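Local atomic coordinates of Lmo0741 protein (Listeria monocytogenes, PDB entry 4R1H), a protein that probably binds DNA through a winged helix-turn-helix domain and regulates transcription as a member of the GntR family. Residues V17-T22 with T43-N48; E60-I65 with K79-Q84. All blocks are in the same frame, centred on the assembly; numbering follows the deposited sequence. Where two conformers were deposited one is given.

Interaction 1 of 2, residues V17-T22 with T43-N48; sequences VHYIHT and TKLEVN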
ATOM      1  N   VAL A  17       0.623  11.253  12.224  1.00 29.79           N
ATOM      2  CA  VAL A  17      -0.814  11.446  12.131  1.00 29.31           C
ATOM      3  C   VAL A  17      -1.516  10.078  12.010  1.00 30.19           C
ATOM      4  O   VAL A  17      -2.521   9.828  12.694  1.00 26.08           O
ATOM      5  CB  VAL A  17      -1.169  12.360  10.985  1.00 28.07           C
ATOM      6  CG1 VAL A  17      -2.645  12.412  10.740  1.00 30.78           C
ATOM      7  CG2 VAL A  17      -0.669  13.771  11.332  1.00 28.07           C
ATOM      8  N   HIS A  18      -0.974   9.202  11.171  1.00 27.85           N
ATOM      9  CA  HIS A  18      -1.650   7.878  10.955  1.00 29.98           C
ATOM     10  C   HIS A  18      -1.610   7.017  12.188  1.00 29.07           C
ATOM     11  O   HIS A  18      -2.614   6.370  12.496  1.00 29.35           O
ATOM     12  CB  HIS A  18      -1.026   7.082   9.799  1.00 34.33           C
ATOM     13  CG  HIS A  18      -1.793   5.838   9.491  1.00 34.22           C
ATOM     14  ND1 HIS A  18      -3.041   5.886   8.913  1.00 34.77           N
ATOM     15  CD2 HIS A  18      -1.511   4.528   9.691  1.00 38.17           C
ATOM     16  CE1 HIS A  18      -3.491   4.647   8.747  1.00 37.74           C
ATOM     17  NE2 HIS A  18      -2.574   3.812   9.202  1.00 37.03           N
ATOM     18  N   TYR A  19      -0.505   7.033  12.920  1.00 28.91           N
ATOM     19  CA  TYR A  19      -0.366   6.332  14.167  1.00 30.40           C
ATOM     20  C   TYR A  19      -1.414   6.776  15.176  1.00 29.18           C
ATOM     21  O   TYR A  19      -2.087   5.952  15.765  1.00 29.01           O
ATOM     22  CB  TYR A  19       1.026   6.568  14.738  1.00 35.50           C
ATOM     23  CG  TYR A  19       1.205   6.092  16.149  1.00 41.37           C
ATOM     24  CD1 TYR A  19       1.605   4.770  16.419  1.00 44.88           C
ATOM     25  CD2 TYR A  19       0.985   6.947  17.229  1.00 43.15           C
ATOM     26  CE1 TYR A  19       1.761   4.339  17.714  1.00 46.81           C
ATOM     27  CE2 TYR A  19       1.123   6.515  18.536  1.00 46.40           C
ATOM     28  CZ  TYR A  19       1.517   5.206  18.769  1.00 50.87           C
ATOM     29  OH  TYR A  19       1.678   4.797  20.087  1.00 56.13           O
ATOM     30  N   ILE A  20      -1.593   8.087  15.319  1.00 27.08           N
ATOM     31  CA  ILE A  20      -2.625   8.640  16.218  0.60 24.94           C
ATOM     32  C   ILE A  20      -4.014   8.267  15.744  1.00 23.81           C
ATOM     33  O   ILE A  20      -4.857   7.880  16.554  1.00 24.75           O
ATOM     34  CB  ILE A  20      -2.481  10.166  16.357  0.60 25.37           C
ATOM     35  CG1 ILE A  20      -1.167  10.432  17.108  0.60 27.43           C
ATOM     36  CG2 ILE A  20      -3.703  10.777  17.006  0.60 26.11           C
ATOM     37  CD1 ILE A  20      -0.589  11.807  16.903  0.60 27.57           C
ATOM     38  N   HIS A  21      -4.274   8.401  14.433  1.00 22.19           N
ATOM     39  CA  HIS A  21      -5.542   8.029  13.876  1.00 25.35           C
ATOM     40  C   HIS A  21      -5.840   6.594  14.259  1.00 23.63           C
ATOM     41  O   HIS A  21      -7.001   6.245  14.603  1.00 23.40           O
ATOM     42  CB  HIS A  21      -5.556   8.102  12.345  1.00 24.18           C
ATOM     43  CG  HIS A  21      -5.670   9.481  11.795  1.00 25.69           C
ATOM     44  ND1 HIS A  21      -5.479   9.750  10.458  1.00 24.88           N
ATOM     45  CD2 HIS A  21      -6.000  10.661  12.378  1.00 23.68           C
ATOM     46  CE1 HIS A  21      -5.705  11.038  10.224  1.00 26.21           C
ATOM     47  NE2 HIS A  21      -5.995  11.612  11.385  1.00 27.30           N
ATOM     48  N   THR A  22      -4.835   5.704  14.134  1.00 25.84           N
ATOM     49  CA  THR A  22      -5.013   4.287  14.530  1.00 26.51           C
ATOM     50  C   THR A  22      -5.448   4.087  15.986  1.00 27.45           C
ATOM     51  O   THR A  22      -6.387   3.297  16.297  1.00 26.55           O
ATOM     52  CB  THR A  22      -3.706   3.508  14.165  1.00 28.77           C
ATOM     53  OG1 THR A  22      -3.649   3.545  12.703  1.00 31.06           O
ATOM     54  CG2 THR A  22      -3.759   2.157  14.591  1.00 33.84           C
ATOM     55  N   THR A  43       8.979  11.349  22.939  1.00 47.17           N
ATOM     56  CA  THR A  43       9.813  10.361  23.666  1.00 53.06           C
ATOM     57  C   THR A  43       9.366   8.961  23.348  1.00 55.05           C
ATOM     58  O   THR A  43      10.165   8.112  22.935  1.00 55.04           O
ATOM     59  CB  THR A  43       9.668  10.559  25.173  1.00 55.57           C
ATOM     60  OG1 THR A  43      10.032  11.898  25.503  1.00 55.64           O
ATOM     61  CG2 THR A  43      10.508   9.556  25.969  1.00 59.42           C
ATOM     62  N   LYS A  44       8.056   8.738  23.471  1.00 53.11           N
ATOM     63  CA  LYS A  44       7.489   7.422  23.243  1.00 53.33           C
ATOM     64  C   LYS A  44       7.773   6.945  21.837  1.00 51.49           C
ATOM     65  O   LYS A  44       8.148   5.780  21.639  1.00 54.73           O
ATOM     66  CB  LYS A  44       5.971   7.454  23.487  1.00 56.11           C
ATOM     67  CG  LYS A  44       5.318   6.093  23.461  1.00 61.68           C
ATOM     68  CD  LYS A  44       3.829   6.191  23.761  1.00 65.90           C
ATOM     69  CE  LYS A  44       3.080   5.005  23.175  1.00 70.78           C
ATOM     70  NZ  LYS A  44       3.234   3.775  23.984  1.00 75.80           N
ATOM     71  N   LEU A  45       7.620   7.828  20.845  1.00 46.33           N
ATOM     72  CA  LEU A  45       7.901   7.439  19.447  1.00 48.11           C
ATOM     73  C   LEU A  45       9.362   7.674  18.997  1.00 47.19           C
ATOM     74  O   LEU A  45       9.695   7.312  17.872  1.00 49.47           O
ATOM     75  CB  LEU A  45       6.966   8.139  18.471  1.00 46.02           C
ATOM     76  CG  LEU A  45       5.500   7.866  18.748  1.00 48.70           C
ATOM     77  CD1 LEU A  45       4.625   8.661  17.787  1.00 45.49           C
ATOM     78  CD2 LEU A  45       5.205   6.370  18.682  1.00 52.07           C
ATOM     79  N   GLU A  46      10.166   8.261  19.877  1.00 49.98           N
ATOM     80  CA  GLU A  46      11.565   8.620  19.575  0.60 52.10           C
ATOM     81  C   GLU A  46      11.624   9.369  18.256  1.00 52.35           C
ATOM     82  O   GLU A  46      12.255   8.925  17.301  1.00 48.84           O
ATOM     83  CB  GLU A  46      12.441   7.366  19.522  0.60 55.09           C
ATOM     84  CG  GLU A  46      12.552   6.645  20.857  0.60 56.61           C
ATOM     85  CD  GLU A  46      13.688   5.636  20.890  0.60 59.42           C
ATOM     86  OE1 GLU A  46      14.328   5.542  21.953  0.60 63.88           O
ATOM     87  OE2 GLU A  46      13.936   4.940  19.869  0.60 57.10           O
ATOM     88  N   VAL A  47      10.900  10.487  18.196  1.00 50.26           N
ATOM     89  CA  VAL A  47      10.956  11.378  17.026  1.00 48.63           C
ATOM     90  C   VAL A  47      11.163  12.779  17.557  1.00 45.16           C
ATOM     91  O   VAL A  47      10.998  13.046  18.735  1.00 45.04           O
ATOM     92  CB  VAL A  47       9.695  11.351  16.114  1.00 46.22           C
ATOM     93  CG1 VAL A  47       9.462   9.972  15.566  1.00 44.87           C
ATOM     94  CG2 VAL A  47       8.483  11.829  16.878  1.00 42.53           C
ATOM     95  N   ASN A  48      11.553  13.665  16.651  1.00 46.19           N
ATOM     96  CA  ASN A  48      11.704  15.053  16.946  1.00 45.16           C
ATOM     97  C   ASN A  48      10.366  15.647  17.336  1.00 45.55           C
ATOM     98  O   ASN A  48       9.415  15.461  16.569  1.00 42.84           O
ATOM     99  CB  ASN A  48      12.247  15.762  15.711  1.00 48.46           C
ATOM    100  CG  ASN A  48      12.711  17.167  16.011  1.00 48.28           C
ATOM    101  OD1 ASN A  48      12.197  17.833  16.899  1.00 47.59           O
ATOM    102  ND2 ASN A  48      13.711  17.619  15.271  1.00 57.10           N
TER
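Leu45 meets the Tyr19 ring through a CH-pi contact: its CD2 methyl lies 4.1 Å from the ring centroid and 19° off the ring normal, hence over the face, though displaced toward the rim. The nearest ring atom, Tyr19 CZ, is 3.9 Å from Leu45 CD2. The second methyl, CD1, reaches the CD2 side of the same ring, 4.1 Å from Tyr19 CD2, so both branches of the leucine bear on the aromatic. With CG anti to the backbone N (chi1 170°), Tyr19 extends its ring from helix 12-25 toward the end of helix 38-45.

A lesser van der Waals contact involves Lys44, whose chain crosses the tyrosine at about a right angle and brings CE to 3.4 Å from Tyr19 OH. No hydrogen bond joins the two segments, and they bury only 128 Å² together.

Backbone geometry explains the turn: Glu46 has positive phi (49°) in a Schellman motif, and Asn48 then N-caps helix 49-61 through OD1 to Thr50 N. The contact ties helix 12-25 to the last turn of helix 38-45, just before the turn of the helix-turn-helix. Ile16 of helix 12-25 packs on Leu45 and Val47, while Ile20 leans on Tyr56 and Leu59 of helix 49-61.

Interaction 2 of 2, residues E60-I65 with K79-Q84; sequences EETEII and KRRIEQ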
ATOM      1  N   GLU A  60      -5.572  19.071  14.845  1.00 26.59           N
ATOM      2  CA  GLU A  60      -6.424  20.164  15.335  1.00 31.05           C
ATOM      3  C   GLU A  60      -7.147  20.826  14.180  1.00 31.12           C
ATOM      4  O   GLU A  60      -8.390  21.104  14.252  1.00 29.46           O
ATOM      5  CB  GLU A  60      -5.592  21.140  16.208  1.00 32.66           C
ATOM      6  CG  GLU A  60      -6.437  22.045  17.079  1.00 43.74           C
ATOM      7  CD  GLU A  60      -5.652  22.738  18.208  1.00 46.57           C
ATOM      8  OE1 GLU A  60      -4.466  22.408  18.443  1.00 55.31           O
ATOM      9  OE2 GLU A  60      -6.247  23.625  18.833  1.00 55.88           O
ATOM     10  N   GLU A  61      -6.451  21.054  13.073  1.00 30.79           N
ATOM     11  CA  GLU A  61      -7.080  21.676  11.887  0.60 33.24           C
ATOM     12  C   GLU A  61      -8.229  20.826  11.361  1.00 33.32           C
ATOM     13  O   GLU A  61      -9.218  21.382  10.859  1.00 33.79           O
ATOM     14  CB  GLU A  61      -6.064  21.913  10.739  0.60 38.02           C
ATOM     15  CG  GLU A  61      -6.604  22.602   9.480  0.60 44.92           C
ATOM     16  CD  GLU A  61      -6.584  24.133   9.542  0.60 51.01           C
ATOM     17  OE1 GLU A  61      -5.872  24.701  10.402  0.60 57.75           O
ATOM     18  OE2 GLU A  61      -7.271  24.786   8.709  0.60 60.76           O
ATOM     19  N   THR A  62      -8.119  19.500  11.470  1.00 28.24           N
ATOM     20  CA  THR A  62      -9.148  18.610  10.957  1.00 30.55           C
ATOM     21  C   THR A  62     -10.217  18.257  12.006  1.00 31.01           C
ATOM     22  O   THR A  62     -11.067  17.395  11.751  1.00 31.39           O
ATOM     23  CB  THR A  62      -8.502  17.340  10.351  1.00 29.14           C
ATOM     24  OG1 THR A  62      -7.631  16.727  11.317  1.00 28.33           O
ATOM     25  CG2 THR A  62      -7.671  17.733   9.139  1.00 30.72           C
ATOM     26  N   GLU A  63     -10.151  18.939  13.158  1.00 31.48           N
ATOM     27  CA  GLU A  63     -11.147  18.840  14.239  1.00 33.82           C
ATOM     28  C   GLU A  63     -11.148  17.490  14.932  1.00 29.25           C
ATOM     29  O   GLU A  63     -12.139  17.091  15.592  1.00 31.04           O
ATOM     30  CB  GLU A  63     -12.517  19.222  13.714  1.00 35.63           C
ATOM     31  CG  GLU A  63     -12.493  20.668  13.141  1.00 41.06           C
ATOM     32  CD  GLU A  63     -13.873  21.187  12.810  1.00 45.73           C
ATOM     33  OE1 GLU A  63     -14.777  20.397  12.443  1.00 50.08           O
ATOM     34  OE2 GLU A  63     -14.058  22.389  12.913  1.00 49.86           O
ATOM     35  N   ILE A  64     -10.011  16.817  14.900  1.00 26.07           N
ATOM     36  CA  ILE A  64      -9.865  15.525  15.577  0.60 26.18           C
ATOM     37  C   ILE A  64      -9.460  15.736  17.032  1.00 27.52           C
ATOM     38  O   ILE A  64      -9.892  15.004  17.943  1.00 28.63           O
ATOM     39  CB  ILE A  64      -8.819  14.616  14.881  0.60 26.85           C
ATOM     40  CG1 ILE A  64      -9.194  14.369  13.404  0.60 26.44           C
ATOM     41  CG2 ILE A  64      -8.661  13.326  15.696  0.60 26.62           C
ATOM     42  CD1 ILE A  64     -10.556  13.771  13.175  0.60 27.44           C
ATOM     43  N   ILE A  65      -8.651  16.762  17.274  1.00 25.37           N
ATOM     44  CA  ILE A  65      -8.246  17.115  18.621  1.00 26.03           C
ATOM     45  C   ILE A  65      -8.460  18.582  18.839  1.00 25.63           C
ATOM     46  O   ILE A  65      -8.614  19.336  17.876  1.00 27.19           O
ATOM     47  CB  ILE A  65      -6.780  16.716  18.989  1.00 26.40           C
ATOM     48  CG1 ILE A  65      -5.765  17.580  18.288  1.00 28.94           C
ATOM     49  CG2 ILE A  65      -6.472  15.216  18.680  1.00 28.23           C
ATOM     50  CD1 ILE A  65      -4.336  17.198  18.657  1.00 31.07           C
ATOM     51  N   LYS A  79     -18.711  11.727  18.365  1.00 35.14           N
ATOM     52  CA  LYS A  79     -18.594  10.347  17.863  1.00 36.11           C
ATOM     53  C   LYS A  79     -18.701  10.260  16.357  1.00 35.38           C
ATOM     54  O   LYS A  79     -18.026   9.420  15.742  1.00 34.42           O
ATOM     55  CB  LYS A  79     -19.642   9.428  18.470  1.00 43.08           C
ATOM     56  CG  LYS A  79     -19.703   9.369  19.995  1.00 52.77           C
ATOM     57  CD  LYS A  79     -18.577   8.614  20.698  1.00 60.87           C
ATOM     58  CE  LYS A  79     -19.101   8.025  22.018  1.00 66.72           C
ATOM     59  NZ  LYS A  79     -17.977   7.440  22.801  1.00 70.72           N
ATOM     60  N   ARG A  80     -19.550  11.075  15.737  1.00 34.32           N
ATOM     61  CA  ARG A  80     -19.672  11.026  14.303  1.00 36.75           C
ATOM     62  C   ARG A  80     -18.352  11.419  13.665  1.00 34.65           C
ATOM     63  O   ARG A  80     -18.006  10.843  12.597  1.00 30.42           O
ATOM     64  CB  ARG A  80     -20.783  11.953  13.795  1.00 41.18           C
ATOM     65  CG  ARG A  80     -22.208  11.554  14.177  1.00 49.47           C
ATOM     66  CD  ARG A  80     -22.862  10.814  13.021  1.00 54.68           C
ATOM     67  NE  ARG A  80     -24.167  10.348  13.423  1.00 59.00           N
ATOM     68  CZ  ARG A  80     -25.301  11.033  13.275  1.00 64.35           C
ATOM     69  NH1 ARG A  80     -25.314  12.229  12.684  1.00 62.58           N
ATOM     70  NH2 ARG A  80     -26.440  10.513  13.718  1.00 69.96           N
ATOM     71  N   ARG A  81     -17.596  12.363  14.266  1.00 30.37           N
ATOM     72  CA  ARG A  81     -16.325  12.760  13.659  1.00 29.11           C
ATOM     73  C   ARG A  81     -15.331  11.598  13.611  1.00 28.26           C
ATOM     74  O   ARG A  81     -14.530  11.444  12.670  1.00 26.57           O
ATOM     75  CB  ARG A  81     -15.630  13.936  14.368  1.00 28.28           C
ATOM     76  CG  ARG A  81     -14.315  14.332  13.757  1.00 27.95           C
ATOM     77  CD  ARG A  81     -14.568  14.962  12.424  1.00 29.50           C
ATOM     78  NE  ARG A  81     -13.339  15.356  11.742  1.00 31.69           N
ATOM     79  CZ  ARG A  81     -12.644  14.552  10.922  1.00 31.26           C
ATOM     80  NH1 ARG A  81     -12.997  13.262  10.769  1.00 30.09           N
ATOM     81  NH2 ARG A  81     -11.552  14.985  10.314  1.00 30.89           N
ATOM     82  N   ILE A  82     -15.333  10.812  14.663  1.00 27.44           N
ATOM     83  CA  ILE A  82     -14.433   9.690  14.771  1.00 28.07           C
ATOM     84  C   ILE A  82     -14.897   8.546  13.812  1.00 26.88           C
ATOM     85  O   ILE A  82     -14.016   7.879  13.182  1.00 27.01           O
ATOM     86  CB  ILE A  82     -14.402   9.142  16.187  1.00 30.49           C
ATOM     87  CG1 ILE A  82     -13.719  10.203  17.116  1.00 31.85           C
ATOM     88  CG2 ILE A  82     -13.615   7.831  16.236  1.00 30.10           C
ATOM     89  CD1 ILE A  82     -13.808   9.873  18.593  1.00 33.01           C
ATOM     90  N   GLU A  83     -16.208   8.369  13.707  1.00 27.93           N
ATOM     91  CA  GLU A  83     -16.756   7.460  12.653  1.00 31.22           C
ATOM     92  C   GLU A  83     -16.309   7.884  11.250  1.00 30.39           C
ATOM     93  O   GLU A  83     -15.944   7.046  10.387  1.00 28.04           O
ATOM     94  CB  GLU A  83     -18.247   7.351  12.722  1.00 36.57           C
ATOM     95  CG  GLU A  83     -18.706   6.565  13.945  1.00 41.52           C
ATOM     96  CD  GLU A  83     -20.155   6.834  14.320  1.00 53.58           C
ATOM     97  OE1 GLU A  83     -20.494   6.597  15.507  1.00 59.21           O
ATOM     98  OE2 GLU A  83     -20.941   7.282  13.442  1.00 56.46           O
ATOM     99  N   GLN A  84     -16.340   9.192  10.991  1.00 29.03           N
ATOM    100  CA  GLN A  84     -15.975   9.699   9.660  0.60 30.60           C
ATOM    101  C   GLN A  84     -14.475   9.480   9.416  1.00 26.62           C
ATOM    102  O   GLN A  84     -14.063   9.156   8.263  1.00 26.94           O
ATOM    103  CB  GLN A  84     -16.415  11.185   9.472  0.60 33.08           C
ATOM    104  CG  GLN A  84     -16.117  11.800   8.099  0.60 35.11           C
ATOM    105  CD  GLN A  84     -17.032  11.319   6.958  0.60 39.18           C
ATOM    106  OE1 GLN A  84     -18.279  11.317   7.073  0.60 43.39           O
ATOM    107  NE2 GLN A  84     -16.414  10.926   5.829  0.60 40.44           N
TER
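The NE and NH2 of Arg81 both donate to the backbone oxygen of Thr62. Arg81 NH2 lies 2.8 Å from Thr62 O, and Arg81 NE lies 3.1 Å from Thr62 O. Both bonds are bent, with N-H...O angles of 146° and 138°, as expected when two nearly parallel N-H groups must both lean in on one oxygen. The oxygen sits at the edge of the guanidinium, near its plane, and NE approaches nearly in line with the C=O bond. The side chain of Ile64 crosses the arginine at about a right angle, but its CD1 is modelled too close to the guanidinium for its position to be trusted.

Behind this first shell, the arginine chain leaves helix 79-103 extended at chi1 and bends at chi2 (70°), which turns its head toward the carbonyl. Its own backbone N is bonded to Asp78 OD2. Across the contact, Glu63, with positive phi, closes helix 49-61 in a Schellman motif, Glu63 N bonding to Glu60 O and Ile64 N to Leu59 O, while Thr62 OG1 bonds back to Glu58 O.

Chemically, a cationic group meets a carbonyl just past the C-terminal end of helix 49-61, where the helix dipole would probably strengthen the attraction; Glu63 OE1, 5.3 Å from Arg81 NE, may add a weak long-range pull.

Interaction 1 closes before interaction 2 opens along the chain; their centres are 18 Å apart, and their nearest atoms, about 5 Å apart, do not touch. Helix 49-61 runs between them: it starts just after 43-48 and ends within 60-65. Interaction 1 joins helix 12-25 to the C-terminal part of helix 38-45, and the turn after it leads into helix 49-61. Interaction 2 joins the loop just past that helix to helix 79-103, which follows the antiparallel hairpin of strands 65-68 and 72-75. Ile20 and His21 on Leu59, and Ile64 on Ile24, connect the two regions. The two contacts thus lie before and after the probable recognition helix, helix 49-61, with interaction 2 coupling the winged helix-turn-helix to the long following helix.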